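Local coordinates for malonyl CoA-acyl carrier protein transacylase (Bartonella henselae, PDB 3QAT), which transfers the malonyl group from malonyl-CoA to acyl carrier protein, probably to supply the chain-extending unit of bacterial fatty acid synthesis, at residues P12-Q17 / A63-A68; A117-I122 / K219-T224; Q128-V133 / M211-N216; N237-P242 / P246-S251. All coordinates share one frame; numbering follows the deposited sequence.

Contacts 2 and 3 both pair helix 113-129 with the region of helix 212-224, contact 2 along the helices and contact 3 where one ends and the other begins. Contact 1 lies nearest the centre of the chain, about 8 Å away between centres, and meets contact 2 through R121, whose NE bonds A63 O. Contacts 1, 2 and 3 are partly buried, whereas contact 4 is a surface contact, joined to contact 2 where L222 packs on V250. The chemistry changes with place: amide groups against a methyl in contact 1, leucine, isoleucine and alanine in contact 2, thioether and proline ring against alanine in contact 3, and a guanidinium beside small or branched side chains in contact 4.

Contact 1: P12-Q17 / A63-A68; sequences PGQGSQ and ANAQPA
The terminal amide of Q14 reaches out to the methyl of A65 and meets it obliquely, with CB near the fork between the oxygen and the nitrogen: OE1 of Q14 lies 3.5 Å from A65 CB, and NE2 of Q14 lies 3.7 Å from that same methyl. An extended start, chi1 180°, followed by a bend at CG, chi2 83°, swings the amide from the loop to the helix. The second glutamine, Q17, is the residue just after the turn, and its OE1 stays 4.2 Å from A65 CB. Its carbonyl is already engaged, because G15 N donates to Q17 OE1 over 2.8 Å at 149°, in the carbonyl plane and on a lone pair. That bond braces a type II beta turn closed by S16 N to G13 O, 3.1 Å, in which the positive phi of G15 suits glycine. The sequence GQGSQ is a hallmark of malonyl transacylases and related acyltransferases, and follows the strand 6-11. A65 suits its place on helix 62-82 because a bare methyl lets the Q14 amide come close, with that of Q17 further off. The neighbouring Q66 adds a small share, its CG 4.4 Å from Q14 OE1. Q14 NE2 bonds T60 O and Q14 OE1 pairs with T62 OG1, which fixes the rotation of the amide; Q17 NE2 bonds T60 OG1. No hydrogen bond joins the two segments directly: T60 and T62, just before and at the start of helix 62-82, bond the amides, while A65 offers them an apolar surface.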
loop_
_atom_site.group_PDB
_atom_site.type_symbol
_atom_site.label_atom_id
_atom_site.label_comp_id
_atom_site.label_asym_id
_atom_site.label_seq_id
_atom_site.Cartn_x
_atom_site.Cartn_y
_atom_site.Cartn_z
ATOM N N PRO A 12 2.553 3.972 2.189
ATOM C CA PRO A 12 2.721 3.619 0.791
ATOM C C PRO A 12 2.838 2.125 0.527
ATOM O O PRO A 12 3.133 1.324 1.447
ATOM C CB PRO A 12 3.996 4.357 0.369
ATOM C CG PRO A 12 4.751 4.600 1.611
ATOM C CD PRO A 12 3.721 4.683 2.743
ATOM N N GLY A 13 2.593 1.775 -0.733
ATOM C CA GLY A 13 2.654 0.380 -1.167
ATOM C C GLY A 13 3.645 0.153 -2.290
ATOM O O GLY A 13 4.515 0.992 -2.551
ATOM N N GLN A 14 3.491 -0.995 -2.941
ATOM C CA GLN A 14 4.430 -1.441 -3.982
ATOM C C GLN A 14 4.643 -0.339 -5.019
ATOM O O GLN A 14 3.650 0.259 -5.528
ATOM C CB GLN A 14 3.829 -2.684 -4.624
ATOM C CG GLN A 14 4.688 -3.286 -5.747
ATOM C CD GLN A 14 5.812 -4.194 -5.236
ATOM O OE1 GLN A 14 5.620 -5.007 -4.333
ATOM N NE2 GLN A 14 6.985 -4.090 -5.870
ATOM N N GLY A 15 5.911 -0.063 -5.324
ATOM C CA GLY A 15 6.255 1.004 -6.243
ATOM C C GLY A 15 6.917 2.165 -5.526
ATOM O O GLY A 15 7.464 3.090 -6.162
ATOM N N SER A 16 6.846 2.147 -4.200
ATOM C CA SER A 16 7.492 3.211 -3.411
ATOM C C SER A 16 8.875 2.829 -2.922
ATOM O O SER A 16 9.592 3.675 -2.364
ATOM C CB SER A 16 6.596 3.629 -2.210
ATOM O OG SER A 16 5.442 4.312 -2.683
ATOM N N GLN A 17 9.278 1.591 -3.167
ATOM C CA GLN A 17 10.592 1.123 -2.703
ATOM C C GLN A 17 11.711 1.734 -3.534
ATOM O O GLN A 17 11.570 1.979 -4.753
ATOM C CB GLN A 17 10.669 -0.421 -2.700
ATOM C CG GLN A 17 10.802 -1.109 -4.092
ATOM C CD GLN A 17 9.536 -1.094 -4.927
ATOM O OE1 GLN A 17 8.455 -0.786 -4.439
ATOM N NE2 GLN A 17 9.684 -1.429 -6.216
ATOM N N ALA A 63 7.918 -10.256 -2.680
ATOM C CA ALA A 63 8.253 -10.916 -1.411
ATOM C C ALA A 63 9.277 -10.138 -0.592
ATOM O O ALA A 63 9.359 -10.305 0.626
ATOM C CB ALA A 63 8.727 -12.341 -1.642
ATOM N N ASN A 64 10.047 -9.271 -1.269
ATOM C CA ASN A 64 10.961 -8.349 -0.585
ATOM C C ASN A 64 10.372 -6.964 -0.343
ATOM O O ASN A 64 10.467 -6.429 0.776
ATOM C CB ASN A 64 12.287 -8.277 -1.344
ATOM C CG ASN A 64 12.995 -9.601 -1.319
ATOM O OD1 ASN A 64 12.834 -10.390 -0.368
ATOM N ND2 ASN A 64 13.753 -9.892 -2.370
ATOM N N ALA A 65 9.765 -6.398 -1.388
ATOM C CA ALA A 65 9.254 -5.037 -1.313
ATOM C C ALA A 65 8.189 -4.883 -0.224
ATOM O O ALA A 65 8.101 -3.844 0.408
ATOM C CB ALA A 65 8.673 -4.622 -2.671
ATOM N N GLN A 66 7.362 -5.914 -0.018
ATOM C CA GLN A 66 6.263 -5.746 0.959
ATOM C C GLN A 66 6.799 -5.615 2.412
ATOM O O GLN A 66 6.525 -4.606 3.045
ATOM C CB GLN A 66 5.212 -6.857 0.839
ATOM C CG GLN A 66 4.508 -6.843 -0.523
ATOM C CD GLN A 66 3.233 -7.688 -0.524
ATOM O OE1 GLN A 66 2.482 -7.710 0.466
ATOM N NE2 GLN A 66 2.963 -8.374 -1.648
ATOM N N PRO A 67 7.575 -6.609 2.918
ATOM C CA PRO A 67 8.082 -6.383 4.275
ATOM C C PRO A 67 9.055 -5.202 4.326
ATOM O O PRO A 67 9.099 -4.488 5.352
ATOM C CB PRO A 67 8.777 -7.716 4.653
ATOM C CG PRO A 67 9.072 -8.399 3.286
ATOM C CD PRO A 67 7.893 -7.973 2.413
ATOM N N ALA A 68 9.809 -4.957 3.235
ATOM C CA ALA A 68 10.774 -3.815 3.258
ATOM C C ALA A 68 10.103 -2.450 3.387
ATOM O O ALA A 68 10.539 -1.611 4.174
ATOM C CB ALA A 68 11.656 -3.814 2.011
#

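Contact 2: A117-I122 / K219-T224; sequences ARLLRI and KNALLT
I122, which packs on A221 across the interface, donates its backbone N to R118 O over 2.9 Å, a regular helical bond that fixes the spacing of the side chains on its helix. This is an antiparallel helix pair in the large subdomain of the acyltransferase fold: the short segments run at 168° to each other with axes 10.4 Å apart at closest approach. L119 and I122 stand three residues apart and therefore project from the same face, toward helix 212-224. Between their ends fits the methyl of A221, with its CB 3.9 Å from L119 CD2. Alanine suits this position because its methyl leaves room for the longer L119 and I122, whose branches span the gap between the helices. I122 meets it with two branches, CD1 and CG2, which lie on A221 CB together. L222 extends the apolar patch on the inner side. Its chi1 of -73° sets CG beside the backbone N, CD2 is the methyl that meets L119, and the two leucines cross at about a right angle, branch against branch. F111 touches both of them and adds an aromatic side to the patch, while V250, L253 and V254 of helix 246-258 back L222. Away from the interface, R121 forms a salt bridge with E45 and bonds A63 O through NE, which ties this helix to helix 62-82. Across the leucine pair, the CD2 methyl of L222 sits 3.9 Å from L119 CD2 and 4.0 Å from L119 CD1, so both branches of L119 are used.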
loop_
_atom_site.group_PDB
_atom_site.type_symbol
_atom_site.label_atom_id
_atom_site.label_comp_id
_atom_site.label_asym_id
_atom_site.label_seq_id
_atom_site.Cartn_x
_atom_site.Cartn_y
_atom_site.Cartn_z
ATOM N N ALA A 117 5.814 -8.349 9.689
ATOM C CA ALA A 117 6.860 -8.762 8.736
ATOM C C ALA A 117 6.554 -10.132 8.126
ATOM O O ALA A 117 6.633 -10.309 6.909
ATOM C CB ALA A 117 8.233 -8.773 9.409
ATOM N N ARG A 118 6.179 -11.084 8.968
ATOM C CA ARG A 118 5.913 -12.422 8.492
ATOM C C ARG A 118 4.660 -12.472 7.625
ATOM O O ARG A 118 4.647 -13.169 6.610
ATOM C CB ARG A 118 5.811 -13.396 9.681
ATOM C CG ARG A 118 7.156 -13.627 10.384
ATOM C CD ARG A 118 6.953 -14.431 11.643
ATOM N NE ARG A 118 8.240 -14.684 12.267
ATOM C CZ ARG A 118 8.391 -15.166 13.493
ATOM N NH1 ARG A 118 7.327 -15.417 14.259
ATOM N NH2 ARG A 118 9.618 -15.379 13.954
ATOM N N LEU A 119 3.633 -11.727 8.008
ATOM C CA LEU A 119 2.410 -11.693 7.196
ATOM C C LEU A 119 2.719 -11.155 5.807
ATOM O O LEU A 119 2.193 -11.679 4.829
ATOM C CB LEU A 119 1.307 -10.829 7.844
ATOM C CG LEU A 119 0.595 -11.423 9.064
ATOM C CD1 LEU A 119 -0.152 -10.290 9.765
ATOM C CD2 LEU A 119 -0.374 -12.538 8.640
ATOM N N LEU A 120 3.565 -10.115 5.723
ATOM C CA LEU A 120 3.880 -9.509 4.417
ATOM C C LEU A 120 4.777 -10.379 3.552
ATOM O O LEU A 120 4.634 -10.407 2.336
ATOM C CB LEU A 120 4.453 -8.090 4.576
ATOM C CG LEU A 120 3.379 -7.105 5.056
ATOM C CD1 LEU A 120 4.077 -5.803 5.369
ATOM C CD2 LEU A 120 2.295 -6.915 3.978
ATOM N N ARG A 121 5.657 -11.151 4.188
ATOM C CA ARG A 121 6.432 -12.139 3.459
ATOM C C ARG A 121 5.518 -13.263 2.900
ATOM O O ARG A 121 5.638 -13.648 1.744
ATOM C CB ARG A 121 7.570 -12.662 4.352
ATOM C CG ARG A 121 8.324 -13.881 3.830
ATOM C CD ARG A 121 8.911 -13.717 2.429
ATOM N NE ARG A 121 9.789 -12.543 2.259
ATOM C CZ ARG A 121 11.076 -12.496 2.618
ATOM N NH1 ARG A 121 11.653 -13.490 3.296
ATOM N NH2 ARG A 121 11.784 -11.407 2.316
ATOM N N ILE A 122 4.573 -13.720 3.723
ATOM C CA ILE A 122 3.583 -14.723 3.268
ATOM C C ILE A 122 2.773 -14.133 2.110
ATOM O O ILE A 122 2.524 -14.817 1.091
ATOM C CB ILE A 122 2.675 -15.152 4.451
ATOM C CG1 ILE A 122 3.485 -16.056 5.387
ATOM C CG2 ILE A 122 1.410 -15.880 3.924
ATOM C CD1 ILE A 122 2.822 -16.208 6.785
ATOM N N LYS A 219 -5.919 -15.722 4.298
ATOM C CA LYS A 219 -6.968 -16.144 5.225
ATOM C C LYS A 219 -6.349 -17.050 6.287
ATOM O O LYS A 219 -6.546 -16.821 7.475
ATOM C CB LYS A 219 -8.109 -16.843 4.488
ATOM N N ASN A 220 -5.591 -18.057 5.866
ATOM C CA ASN A 220 -5.002 -18.995 6.834
ATOM C C ASN A 220 -3.975 -18.325 7.746
ATOM O O ASN A 220 -3.936 -18.577 8.957
ATOM C CB ASN A 220 -4.407 -20.187 6.101
ATOM C CG ASN A 220 -5.482 -21.130 5.580
ATOM O OD1 ASN A 220 -6.595 -21.166 6.111
ATOM N ND2 ASN A 220 -5.165 -21.871 4.522
ATOM N N ALA A 221 -3.162 -17.428 7.183
ATOM C CA ALA A 221 -2.174 -16.741 8.003
ATOM C C ALA A 221 -2.806 -15.791 9.010
ATOM O O ALA A 221 -2.358 -15.697 10.154
ATOM C CB ALA A 221 -1.150 -15.990 7.115
ATOM N N LEU A 222 -3.834 -15.069 8.578
ATOM C CA LEU A 222 -4.471 -14.081 9.447
ATOM C C LEU A 222 -5.307 -14.718 10.550
ATOM O O LEU A 222 -5.465 -14.115 11.622
ATOM C CB LEU A 222 -5.319 -13.121 8.620
ATOM C CG LEU A 222 -4.498 -12.132 7.798
ATOM C CD1 LEU A 222 -5.406 -11.546 6.726
ATOM C CD2 LEU A 222 -3.963 -11.044 8.710
ATOM N N LEU A 223 -5.814 -15.932 10.296
ATOM C CA LEU A 223 -6.546 -16.658 11.344
ATOM C C LEU A 223 -5.709 -16.975 12.568
ATOM O O LEU A 223 -6.258 -17.038 13.691
ATOM C CB LEU A 223 -7.101 -17.980 10.796
ATOM C CG LEU A 223 -8.411 -17.844 10.025
ATOM C CD1 LEU A 223 -8.672 -19.113 9.193
ATOM C CD2 LEU A 223 -9.576 -17.568 10.997
ATOM N N THR A 224 -4.413 -17.187 12.422
ATOM C CA THR A 224 -3.665 -17.672 13.586
ATOM C C THR A 224 -2.934 -16.557 14.342
ATOM O O THR A 224 -2.611 -16.710 15.526
ATOM C CB THR A 224 -2.733 -18.827 13.216
ATOM O OG1 THR A 224 -1.798 -18.397 12.228
ATOM C CG2 THR A 224 -3.552 -20.004 12.643
#

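Contact 3: Q128-V133 / M211-N216; sequences QAAVAV and MQPAAN
M211 starts away from A130 at CB but doubles back through bends at chi2, -40°, and chi3, 100°, and these turns lay its sulfur beside the methyl of A130. SD of M211 is 3.8 Å from A130 CB, with CE of M211 following at 4.0 Å from A130 CB. A flexible, unbranched thioether suits such a folded path, and a methyl is small enough to accept it. P213 approaches from another side with its ring: CG lies 3.9 Å from A130 O, while the ring atom CD is 4.4 Å from A130 CB. In the acyltransferase fold these residues lie where the chain leaves helix 113-129 for the small ferredoxin-like subdomain and where, after returning, it begins helix 212-224. Proline fits the first turn of a helix, where a backbone N needs no partner within the helix. M211 O accepts A215 N at 3.1 Å. Along the outer face of this turn Q212 NE2 donates to N216 OD1 over 3.1 Å at 157°, the donor standing above the carbonyl plane. M127, V257, P205 and T258 also touch the M211 side chain.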
loop_
_atom_site.group_PDB
_atom_site.type_symbol
_atom_site.label_atom_id
_atom_site.label_comp_id
_atom_site.label_asym_id
_atom_site.label_seq_id
_atom_site.Cartn_x
_atom_site.Cartn_y
_atom_site.Cartn_z
ATOM N N GLN A 128 3.324 -13.758 -5.656
ATOM C CA GLN A 128 4.297 -14.082 -6.711
ATOM C C GLN A 128 3.929 -15.428 -7.347
ATOM O O GLN A 128 4.107 -15.611 -8.561
ATOM C CB GLN A 128 5.736 -14.105 -6.153
ATOM C CG GLN A 128 6.883 -14.298 -7.210
ATOM C CD GLN A 128 7.250 -13.022 -7.991
ATOM O OE1 GLN A 128 7.369 -13.051 -9.225
ATOM N NE2 GLN A 128 7.442 -11.903 -7.281
ATOM N N ALA A 129 3.390 -16.345 -6.534
ATOM C CA ALA A 129 3.122 -17.744 -6.948
ATOM C C ALA A 129 1.698 -18.032 -7.446
ATOM O O ALA A 129 1.426 -19.135 -7.923
ATOM C CB ALA A 129 3.479 -18.709 -5.793
ATOM N N ALA A 130 0.793 -17.066 -7.323
ATOM C CA ALA A 130 -0.631 -17.288 -7.573
ATOM C C ALA A 130 -0.937 -17.791 -8.994
ATOM O O ALA A 130 -1.741 -18.709 -9.158
ATOM C CB ALA A 130 -1.433 -16.022 -7.291
ATOM N N VAL A 131 -0.326 -17.165 -9.997
ATOM C CA VAL A 131 -0.556 -17.570 -11.389
ATOM C C VAL A 131 0.771 -17.898 -12.047
ATOM O O VAL A 131 1.816 -17.315 -11.732
ATOM C CB VAL A 131 -1.355 -16.523 -12.248
ATOM C CG1 VAL A 131 -2.448 -15.857 -11.417
ATOM C CG2 VAL A 131 -0.422 -15.473 -12.851
ATOM N N ALA A 132 0.728 -18.847 -12.978
ATOM C CA ALA A 132 1.913 -19.212 -13.721
ATOM C C ALA A 132 2.452 -18.029 -14.499
ATOM O O ALA A 132 1.708 -17.125 -14.902
ATOM C CB ALA A 132 1.613 -20.384 -14.667
ATOM N N VAL A 133 3.762 -18.032 -14.696
ATOM C CA VAL A 133 4.446 -16.983 -15.421
ATOM C C VAL A 133 3.778 -16.769 -16.795
ATOM O O VAL A 133 3.367 -17.728 -17.463
ATOM C CB VAL A 133 5.967 -17.297 -15.559
ATOM C CG1 VAL A 133 6.193 -18.626 -16.273
ATOM C CG2 VAL A 133 6.715 -16.160 -16.252
ATOM N N MET A 211 -5.844 -13.677 -8.253
ATOM C CA MET A 211 -5.117 -13.711 -6.984
ATOM C C MET A 211 -5.772 -14.597 -5.946
ATOM O O MET A 211 -5.291 -14.655 -4.817
ATOM C CB MET A 211 -5.009 -12.301 -6.382
ATOM C CG MET A 211 -3.765 -11.496 -6.723
ATOM S SD MET A 211 -2.144 -12.309 -6.787
ATOM C CE MET A 211 -2.308 -12.354 -8.542
ATOM N N GLN A 212 -6.850 -15.298 -6.304
ATOM C CA GLN A 212 -7.553 -16.126 -5.308
ATOM C C GLN A 212 -6.666 -17.058 -4.454
ATOM O O GLN A 212 -6.898 -17.135 -3.253
ATOM C CB GLN A 212 -8.732 -16.895 -5.917
ATOM C CG GLN A 212 -9.638 -17.521 -4.871
ATOM C CD GLN A 212 -10.401 -16.479 -4.070
ATOM O OE1 GLN A 212 -10.907 -15.491 -4.624
ATOM N NE2 GLN A 212 -10.495 -16.696 -2.758
ATOM N N PRO A 213 -5.665 -17.761 -5.049
ATOM C CA PRO A 213 -4.802 -18.603 -4.188
ATOM C C PRO A 213 -4.053 -17.791 -3.106
ATOM O O PRO A 213 -3.818 -18.283 -1.989
ATOM C CB PRO A 213 -3.806 -19.221 -5.182
ATOM C CG PRO A 213 -4.552 -19.234 -6.505
ATOM C CD PRO A 213 -5.322 -17.927 -6.480
ATOM N N ALA A 214 -3.699 -16.552 -3.419
ATOM C CA ALA A 214 -3.034 -15.705 -2.443
ATOM C C ALA A 214 -4.011 -15.223 -1.359
ATOM O O ALA A 214 -3.620 -15.062 -0.191
ATOM C CB ALA A 214 -2.349 -14.515 -3.124
ATOM N N ALA A 215 -5.265 -14.972 -1.733
ATOM C CA ALA A 215 -6.294 -14.639 -0.747
ATOM C C ALA A 215 -6.478 -15.783 0.259
ATOM O O ALA A 215 -6.546 -15.551 1.470
ATOM C CB ALA A 215 -7.628 -14.295 -1.438
ATOM N N ASN A 216 -6.562 -17.013 -0.254
ATOM C CA ASN A 216 -6.690 -18.183 0.613
ATOM C C ASN A 216 -5.497 -18.312 1.576
ATOM O O ASN A 216 -5.681 -18.612 2.766
ATOM C CB ASN A 216 -6.829 -19.446 -0.227
ATOM C CG ASN A 216 -8.077 -19.441 -1.086
ATOM O OD1 ASN A 216 -9.023 -18.682 -0.843
ATOM N ND2 ASN A 216 -8.095 -20.314 -2.100
#

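Contact 4: N237-P242 / P246-S251; sequences NVSVIP and PERIVS
R248 stretches from the first turn of helix 246-258 toward the loop at 237-242, its chain extended from CG to NE after a first torsion of -179°, and ends beside S239 and I241. Of the two terminal nitrogens, NH2 does the touching: NH2 of R248 lies 3.7 Å from S239 CB and 3.9 Å from I241 CD1. It also has a hydrogen bond to a residue flanking the segments. Both groups come to the guanidinium obliquely, and I241 crosses the arginine chain at about a right angle. No hydrogen bond joins the two segments; R248 NE and S239 OG both meet the carboxylate of E243, just past the loop, the arginine through a salt bridge on OE1 and the serine on OE2. The serine hydroxyl is set for this by a chi1 of 65°, between N and the carbonyl carbon. A small serine leaves room for the guanidinium, and I241, at the surface, offers a methyl tip to it. The carboxylate would be expected to hold the arginine charge in place. Nearby, N237 at the start of the loop reaches back to G96 O and S98 N of the GxSxG pattern, probably the nucleophile elbow. The loop joins strands 234-235 and 242-243, so this contact packs the connection of a small antiparallel beta hairpin against the helix that follows it.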
loop_
_atom_site.group_PDB
_atom_site.type_symbol
_atom_site.label_atom_id
_atom_site.label_comp_id
_atom_site.label_asym_id
_atom_site.label_seq_id
_atom_site.Cartn_x
_atom_site.Cartn_y
_atom_site.Cartn_z
ATOM N N ASN A 237 -9.142 -0.421 2.259
ATOM C CA ASN A 237 -9.149 -0.302 0.805
ATOM C C ASN A 237 -10.452 -0.801 0.154
ATOM O O ASN A 237 -10.838 -0.293 -0.900
ATOM C CB ASN A 237 -8.013 -1.153 0.176
ATOM C CG ASN A 237 -6.604 -0.618 0.389
ATOM O OD1 ASN A 237 -5.669 -1.321 0.024
ATOM N ND2 ASN A 237 -6.434 0.610 0.869
ATOM N N VAL A 238 -11.116 -1.793 0.780
ATOM C CA VAL A 238 -12.272 -2.463 0.191
ATOM C C VAL A 238 -13.563 -1.728 0.552
ATOM O O VAL A 238 -14.481 -1.639 -0.267
ATOM C CB VAL A 238 -12.332 -3.958 0.661
ATOM C CG1 VAL A 238 -13.694 -4.623 0.392
ATOM C CG2 VAL A 238 -11.208 -4.726 -0.046
ATOM N N SER A 239 -13.592 -1.168 1.753
ATOM C CA SER A 239 -14.852 -0.641 2.330
ATOM C C SER A 239 -14.937 0.886 2.384
ATOM O O SER A 239 -16.045 1.449 2.370
ATOM C CB SER A 239 -15.067 -1.202 3.725
ATOM O OG SER A 239 -14.056 -0.735 4.619
ATOM N N VAL A 240 -13.784 1.556 2.413
ATOM C CA VAL A 240 -13.733 3.033 2.522
ATOM C C VAL A 240 -14.602 3.567 3.697
ATOM O O VAL A 240 -15.250 4.620 3.594
ATOM C CB VAL A 240 -14.085 3.750 1.203
ATOM C CG1 VAL A 240 -13.500 5.175 1.195
ATOM C CG2 VAL A 240 -13.546 2.991 0.025
ATOM N N ILE A 241 -14.563 2.848 4.811
ATOM C CA ILE A 241 -15.167 3.315 6.057
ATOM C C ILE A 241 -14.207 3.049 7.198
ATOM O O ILE A 241 -13.271 2.224 7.062
ATOM C CB ILE A 241 -16.548 2.656 6.332
ATOM C CG1 ILE A 241 -16.423 1.138 6.434
ATOM C CG2 ILE A 241 -17.586 3.085 5.294
ATOM C CD1 ILE A 241 -17.768 0.399 6.633
ATOM N N PRO A 242 -14.401 3.734 8.334
ATOM C CA PRO A 242 -13.489 3.484 9.445
ATOM C C PRO A 242 -13.757 2.109 10.063
ATOM O O PRO A 242 -14.874 1.812 10.513
ATOM C CB PRO A 242 -13.755 4.641 10.429
ATOM C CG PRO A 242 -14.947 5.352 9.913
ATOM C CD PRO A 242 -15.234 4.941 8.526
ATOM N N PRO A 246 -11.347 -6.243 14.762
ATOM C CA PRO A 246 -10.278 -7.068 14.159
ATOM C C PRO A 246 -10.740 -8.247 13.300
ATOM O O PRO A 246 -10.059 -8.584 12.311
ATOM C CB PRO A 246 -9.453 -7.551 15.369
ATOM C CG PRO A 246 -10.199 -7.244 16.532
ATOM C CD PRO A 246 -11.197 -6.136 16.221
ATOM N N GLU A 247 -11.862 -8.875 13.641
ATOM C CA GLU A 247 -12.396 -9.972 12.829
ATOM C C GLU A 247 -12.834 -9.485 11.447
ATOM O O GLU A 247 -12.576 -10.136 10.416
ATOM C CB GLU A 247 -13.572 -10.650 13.535
ATOM C CG GLU A 247 -13.172 -11.466 14.752
ATOM C CD GLU A 247 -14.362 -12.093 15.465
ATOM O OE1 GLU A 247 -15.494 -12.054 14.926
ATOM O OE2 GLU A 247 -14.161 -12.631 16.573
ATOM N N ARG A 248 -13.522 -8.350 11.416
ATOM C CA ARG A 248 -13.932 -7.780 10.135
ATOM C C ARG A 248 -12.716 -7.312 9.339
ATOM O O ARG A 248 -12.656 -7.520 8.134
ATOM C CB ARG A 248 -14.883 -6.607 10.314
ATOM C CG ARG A 248 -15.319 -6.042 8.981
ATOM C CD ARG A 248 -16.555 -5.208 9.117
ATOM N NE ARG A 248 -16.600 -4.200 8.067
ATOM C CZ ARG A 248 -17.088 -4.395 6.841
ATOM N NH1 ARG A 248 -17.581 -5.582 6.484
ATOM N NH2 ARG A 248 -17.103 -3.401 5.975
ATOM N N ILE A 249 -11.763 -6.688 10.020
ATOM C CA ILE A 249 -10.515 -6.241 9.356
ATOM C C ILE A 249 -9.800 -7.428 8.686
ATOM O O ILE A 249 -9.355 -7.293 7.547
ATOM C CB ILE A 249 -9.598 -5.489 10.324
ATOM C CG1 ILE A 249 -10.201 -4.109 10.619
ATOM C CG2 ILE A 249 -8.160 -5.369 9.774
ATOM C CD1 ILE A 249 -9.601 -3.387 11.822
ATOM N N VAL A 250 -9.724 -8.581 9.358
ATOM C CA VAL A 250 -9.129 -9.768 8.726
ATOM C C VAL A 250 -9.881 -10.123 7.443
ATOM O O VAL A 250 -9.265 -10.379 6.397
ATOM C CB VAL A 250 -9.047 -10.985 9.706
ATOM C CG1 VAL A 250 -8.941 -12.327 8.945
ATOM C CG2 VAL A 250 -7.886 -10.786 10.661
ATOM N N SER A 251 -11.222 -10.105 7.489
ATOM C CA SER A 251 -12.006 -10.456 6.320
ATOM C C SER A 251 -11.729 -9.482 5.165
ATOM O O SER A 251 -11.569 -9.892 4.017
ATOM C CB SER A 251 -13.494 -10.487 6.679
ATOM O OG SER A 251 -14.284 -10.713 5.533
#